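Phenylalanine--tRNA ligase beta subunit (Pyrococcus horikoshii, PDB 2CXI) works with its alpha subunit to attach phenylalanine to tRNA(Phe) at the expense of ATP, and is represented here by an N-terminal fragment of the chain. Local coordinates at residues A[8-11]-A[12-16]; A[38-42]-A[43-47]. All blocks are in the same frame, centred on the assembly; numbering follows the deposited sequence.

Both contacts belong to the N-terminal part of the chain, where a small three-stranded antiparallel sheet is packed with helices. Contact 1 lies along the single helix 8-15 and is partly buried, with D10, L11 and I15 inside; contact 2 is the end of the hairpin 33-41/44-51, a surface contact in which F47 is the buried residue. The helix uses charge pairs one turn apart, each tied to further partners, whereas the hairpin relies on cross-strand backbone bonds and an indole covering the CB of a tyrosine. They meet directly: K8 N probably donates to V45 O at 2.9 Å, and F47 packs on K8 and L11.

Contact 1: residues A[8-11]-A[12-16]; sequences KSDL and ERLIG
D10 and R13, three residues apart, form one of two salt bridges made within helix 8-15. R13 approaches side-on and puts two nitrogens on a single oxygen: NE lies 2.8 Å from D10 OD1 and NH2 3.0 Å from the same D10 OD1. That oxygen sits in the guanidinium plane, at its edge, while the carboxylate is turned 76° from it; NE meets the anti lone pair of OD1, and NH2 comes from above the carboxylate plane. R13 CG stands between its backbone N and carbonyl carbon (chi1 65°), which swings the otherwise extended chain back along the helix toward D10. The pair belongs to a wider network, as D10 OD2 bridges to R257 and R13 NH1 to D115. Replacing D10 by an alanine is likely to leave R257 short of a charge mate and the R13 guanidinium less firmly oriented, though D115 would still hold it.

One full turn apart, K8 and E12 make the second salt bridge, K8 NZ meeting E12 OE2 at 2.8 Å on the syn side, with a weak bond to E12 OE1. The same OE2 accepts from W24 NE1 and F19 N, so a carboxylate suits this donor-rich spot.

The backbone follows alpha-helical i to i+4 bonding, from E12 N on K8 O (3.1 Å) to I15 N on L11 O (2.8 Å). G16 then leaves helical geometry with a positive phi (102°), where a CB would jam against the preceding carbonyl oxygen.

Apolar packing inside the helix is slight, with L11 CB 4.5 Å from I15 CD1; both leucine and isoleucine serve the surroundings instead. They rest on helix 62-72 and on W24 of helix 21-30, while D10 and R13 face helix 116-133 and K8 joins V45 of strand 44-51.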
loop_
_atom_site.group_PDB
_atom_site.type_symbol
_atom_site.label_atom_id
_atom_site.label_comp_id
_atom_site.label_asym_id
_atom_site.label_seq_id
_atom_site.Cartn_x
_atom_site.Cartn_y
_atom_site.Cartn_z
ATOM N N LYS A 8 39.249 1.678 27.192
ATOM C CA LYS A 8 40.153 0.527 27.066
ATOM C C LYS A 8 39.383 -0.788 27.007
ATOM O O LYS A 8 39.733 -1.671 26.213
ATOM C CB LYS A 8 41.175 0.464 28.212
ATOM C CG LYS A 8 42.142 -0.758 28.159
ATOM C CD LYS A 8 43.148 -0.633 29.367
ATOM C CE LYS A 8 44.202 -1.763 29.386
ATOM N NZ LYS A 8 43.632 -3.130 29.742
ATOM N N SER A 9 38.371 -0.941 27.860
ATOM C CA SER A 9 37.614 -2.216 27.881
ATOM C C SER A 9 36.739 -2.347 26.601
ATOM O O SER A 9 36.498 -3.468 26.121
ATOM C CB SER A 9 36.775 -2.357 29.175
ATOM O OG SER A 9 35.710 -1.411 29.179
ATOM N N ASP A 10 36.297 -1.221 26.048
ATOM C CA ASP A 10 35.531 -1.265 24.773
ATOM C C ASP A 10 36.445 -1.796 23.668
ATOM O O ASP A 10 36.075 -2.708 22.947
ATOM C CB ASP A 10 34.953 0.102 24.432
ATOM C CG ASP A 10 34.032 0.087 23.219
ATOM O OD1 ASP A 10 33.251 -0.868 23.078
ATOM O OD2 ASP A 10 33.992 1.027 22.383
ATOM N N LEU A 11 37.669 -1.250 23.543
ATOM C CA LEU A 11 38.634 -1.744 22.555
ATOM C C LEU A 11 38.924 -3.234 22.703
ATOM O O LEU A 11 38.919 -4.001 21.707
ATOM C CB LEU A 11 39.953 -0.984 22.743
ATOM C CG LEU A 11 40.372 0.291 22.003
ATOM C CD1 LEU A 11 39.689 0.761 20.716
ATOM C CD2 LEU A 11 40.922 1.406 22.899
ATOM N N GLU A 12 39.168 -3.661 23.942
ATOM C CA GLU A 12 39.499 -5.047 24.234
ATOM C C GLU A 12 38.344 -6.042 23.957
ATOM O O GLU A 12 38.610 -7.136 23.457
ATOM C CB GLU A 12 40.065 -5.177 25.667
ATOM C CG GLU A 12 41.409 -4.426 25.725
ATOM C CD GLU A 12 42.067 -4.337 27.089
ATOM O OE1 GLU A 12 41.378 -4.482 28.135
ATOM O OE2 GLU A 12 43.320 -4.124 27.098
ATOM N N ARG A 13 37.104 -5.674 24.262
ATOM C CA ARG A 13 35.958 -6.537 23.865
ATOM C C ARG A 13 35.865 -6.639 22.349
ATOM O O ARG A 13 35.598 -7.720 21.831
ATOM C CB ARG A 13 34.629 -6.116 24.520
ATOM C CG ARG A 13 34.063 -4.748 24.149
ATOM C CD ARG A 13 32.563 -4.573 24.436
ATOM N NE ARG A 13 32.127 -3.199 24.257
ATOM C CZ ARG A 13 30.986 -2.716 24.753
ATOM N NH1 ARG A 13 30.162 -3.506 25.450
ATOM N NH2 ARG A 13 30.660 -1.448 24.554
ATOM N N LEU A 14 36.162 -5.546 21.637
ATOM C CA LEU A 14 36.138 -5.546 20.180
ATOM C C LEU A 14 37.271 -6.388 19.550
ATOM O O LEU A 14 37.058 -7.185 18.621
ATOM C CB LEU A 14 36.132 -4.092 19.652
ATOM C CG LEU A 14 34.871 -3.254 19.906
ATOM C CD1 LEU A 14 35.197 -1.776 19.634
ATOM C CD2 LEU A 14 33.702 -3.765 19.013
ATOM N N ILE A 15 38.492 -6.238 20.076
ATOM C CA ILE A 15 39.621 -7.026 19.592
ATOM C C ILE A 15 39.495 -8.449 20.101
ATOM O O ILE A 15 39.912 -9.369 19.425
ATOM C CB ILE A 15 40.966 -6.428 20.152
ATOM C CG1 ILE A 15 41.193 -5.018 19.519
ATOM C CG2 ILE A 15 42.105 -7.389 19.877
ATOM C CD1 ILE A 15 42.095 -4.119 20.355
ATOM N N GLY A 16 38.964 -8.596 21.310
ATOM C CA GLY A 16 38.642 -9.917 21.887
ATOM C C GLY A 16 39.685 -10.378 22.914
ATOM O O GLY A 16 39.596 -11.491 23.424
#

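Contact 2: residues A[38-42]-A[43-47]; sequences VWEEN and GKVYF
W39 and Y46 form a hydrogen-bonded antiparallel pair whose backbones satisfy each other twice: Y46 N reaches W39 O at 2.8 Å, almost straight at 176°, and W39 N reaches Y46 O at 3.0 Å. Nearer the turn, E41 and K44 repeat the pattern, E41 N on K44 O at 2.8 Å and K44 N on E41 O at 2.9 Å, closing a type I' turn. Asparagine and glycine suit its centre, since N42 and G43 both adopt positive phi, which these two residues tolerate well.

Several side-chain polar atoms find partners too. W39 NE1 donates in the plane of its ring to the anti lone pair of E41 OE2, 2.8 Å away, so E41 fixes the rotation of the indole from its edge. K44 NZ donates to Y46 OH at 2.8 Å and makes a salt bridge with D117. A water accepts from G43 N and donates to E40 OE2.

W39 CG stands between its backbone N and carbonyl carbon (chi1 71°), which lays the indole over Y46 CB, 3.6 Å from the centroid of the W39 six-membered ring: a CH-pi contact. The tyrosine ring itself is slid aside and barely overlaps the indole.

On the other face, V38 CG1 packs against V45 CG1 at 3.8 Å and V38 CG2 lies beside the F47 ring, beta-branched valines suiting the extended backbone. Strand 44-51 is the middle of the sheet: F47 bonds through its backbone to V6 of strand 3-7, and its ring packs edge-to-face with W24 of helix 21-30.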
loop_
_atom_site.group_PDB
_atom_site.type_symbol
_atom_site.label_atom_id
_atom_site.label_comp_id
_atom_site.label_asym_id
_atom_site.label_seq_id
_atom_site.Cartn_x
_atom_site.Cartn_y
_atom_site.Cartn_z
ATOM N N VAL A 38 46.073 8.934 28.858
ATOM C CA VAL A 38 45.469 7.764 29.514
ATOM C C VAL A 38 45.024 8.277 30.885
ATOM O O VAL A 38 45.799 8.928 31.584
ATOM C CB VAL A 38 46.466 6.569 29.709
ATOM C CG1 VAL A 38 45.797 5.385 30.477
ATOM C CG2 VAL A 38 47.096 6.105 28.355
ATOM N N TRP A 39 43.774 8.028 31.254
ATOM C CA TRP A 39 43.294 8.360 32.602
ATOM C C TRP A 39 42.226 7.335 33.027
ATOM O O TRP A 39 41.755 6.520 32.227
ATOM C CB TRP A 39 42.722 9.793 32.657
ATOM C CG TRP A 39 41.393 9.947 31.922
ATOM C CD1 TRP A 39 40.143 9.973 32.474
ATOM C CD2 TRP A 39 41.201 10.081 30.496
ATOM N NE1 TRP A 39 39.195 10.120 31.484
ATOM C CE2 TRP A 39 39.819 10.187 30.263
ATOM C CE3 TRP A 39 42.073 10.129 29.389
ATOM C CZ2 TRP A 39 39.278 10.341 28.964
ATOM C CZ3 TRP A 39 41.537 10.274 28.105
ATOM C CH2 TRP A 39 40.155 10.364 27.907
ATOM N N GLU A 40 41.889 7.360 34.305
ATOM C CA GLU A 40 40.856 6.493 34.852
ATOM C C GLU A 40 39.718 7.350 35.358
ATOM O O GLU A 40 39.940 8.474 35.810
ATOM C CB GLU A 40 41.405 5.717 36.032
ATOM C CG GLU A 40 41.764 4.297 35.758
ATOM C CD GLU A 40 42.384 3.623 36.966
ATOM O OE1 GLU A 40 43.486 3.061 36.815
ATOM O OE2 GLU A 40 41.762 3.647 38.044
ATOM N N GLU A 41 38.503 6.813 35.260
ATOM C CA GLU A 41 37.318 7.397 35.868
ATOM C C GLU A 41 36.562 6.271 36.518
ATOM O O GLU A 41 36.155 5.329 35.835
ATOM C CB GLU A 41 36.419 8.057 34.840
ATOM C CG GLU A 41 36.994 9.312 34.233
ATOM C CD GLU A 41 36.046 9.949 33.235
ATOM O OE1 GLU A 41 34.871 10.171 33.604
ATOM O OE2 GLU A 41 36.477 10.244 32.097
ATOM N N ASN A 42 36.366 6.398 37.833
ATOM C CA ASN A 42 35.940 5.311 38.740
ATOM C C ASN A 42 36.424 3.919 38.336
ATOM O O ASN A 42 35.640 3.019 38.008
ATOM C CB ASN A 42 34.426 5.333 38.985
ATOM C CG ASN A 42 33.640 5.648 37.726
ATOM O OD1 ASN A 42 32.925 6.670 37.653
ATOM N ND2 ASN A 42 33.776 4.783 36.711
ATOM N N GLY A 43 37.732 3.750 38.347
ATOM C CA GLY A 43 38.319 2.466 38.048
ATOM C C GLY A 43 38.339 2.092 36.579
ATOM O O GLY A 43 38.966 1.094 36.223
ATOM N N LYS A 44 37.680 2.866 35.717
ATOM C CA LYS A 44 37.640 2.507 34.298
ATOM C C LYS A 44 38.673 3.301 33.490
ATOM O O LYS A 44 38.747 4.502 33.645
ATOM C CB LYS A 44 36.230 2.697 33.738
ATOM C CG LYS A 44 36.103 2.289 32.312
ATOM C CD LYS A 44 34.886 1.376 32.138
ATOM C CE LYS A 44 33.643 2.191 31.840
ATOM N NZ LYS A 44 33.620 2.715 30.442
ATOM N N VAL A 45 39.452 2.618 32.648
ATOM C CA VAL A 45 40.533 3.270 31.902
ATOM C C VAL A 45 40.041 3.822 30.539
ATOM O O VAL A 45 39.376 3.101 29.770
ATOM C CB VAL A 45 41.767 2.324 31.720
ATOM C CG1 VAL A 45 42.864 2.976 30.866
ATOM C CG2 VAL A 45 42.337 1.864 33.092
ATOM N N TYR A 46 40.441 5.061 30.242
ATOM C CA TYR A 46 40.182 5.723 28.957
ATOM C C TYR A 46 41.481 6.160 28.300
ATOM O O TYR A 46 42.466 6.461 29.006
ATOM C CB TYR A 46 39.295 6.944 29.173
ATOM C CG TYR A 46 37.911 6.557 29.613
ATOM C CD1 TYR A 46 36.933 6.240 28.681
ATOM C CD2 TYR A 46 37.588 6.472 30.983
ATOM C CE1 TYR A 46 35.640 5.863 29.099
ATOM C CE2 TYR A 46 36.316 6.102 31.404
ATOM C CZ TYR A 46 35.345 5.802 30.464
ATOM O OH TYR A 46 34.074 5.439 30.889
ATOM N N PHE A 47 41.498 6.122 26.966
ATOM C CA PHE A 47 42.558 6.707 26.163
ATOM C C PHE A 47 42.005 7.896 25.363
ATOM O O PHE A 47 40.838 7.876 24.898
ATOM C CB PHE A 47 43.120 5.692 25.143
ATOM C CG PHE A 47 43.541 4.369 25.703
ATOM C CD1 PHE A 47 44.047 4.229 27.006
ATOM C CD2 PHE A 47 43.556 3.245 24.849
ATOM C CE1 PHE A 47 44.479 2.997 27.465
ATOM C CE2 PHE A 47 44.015 2.004 25.296
ATOM C CZ PHE A 47 44.480 1.871 26.600
HETATM O O HOH W 1 39.370 5.426 39.262
#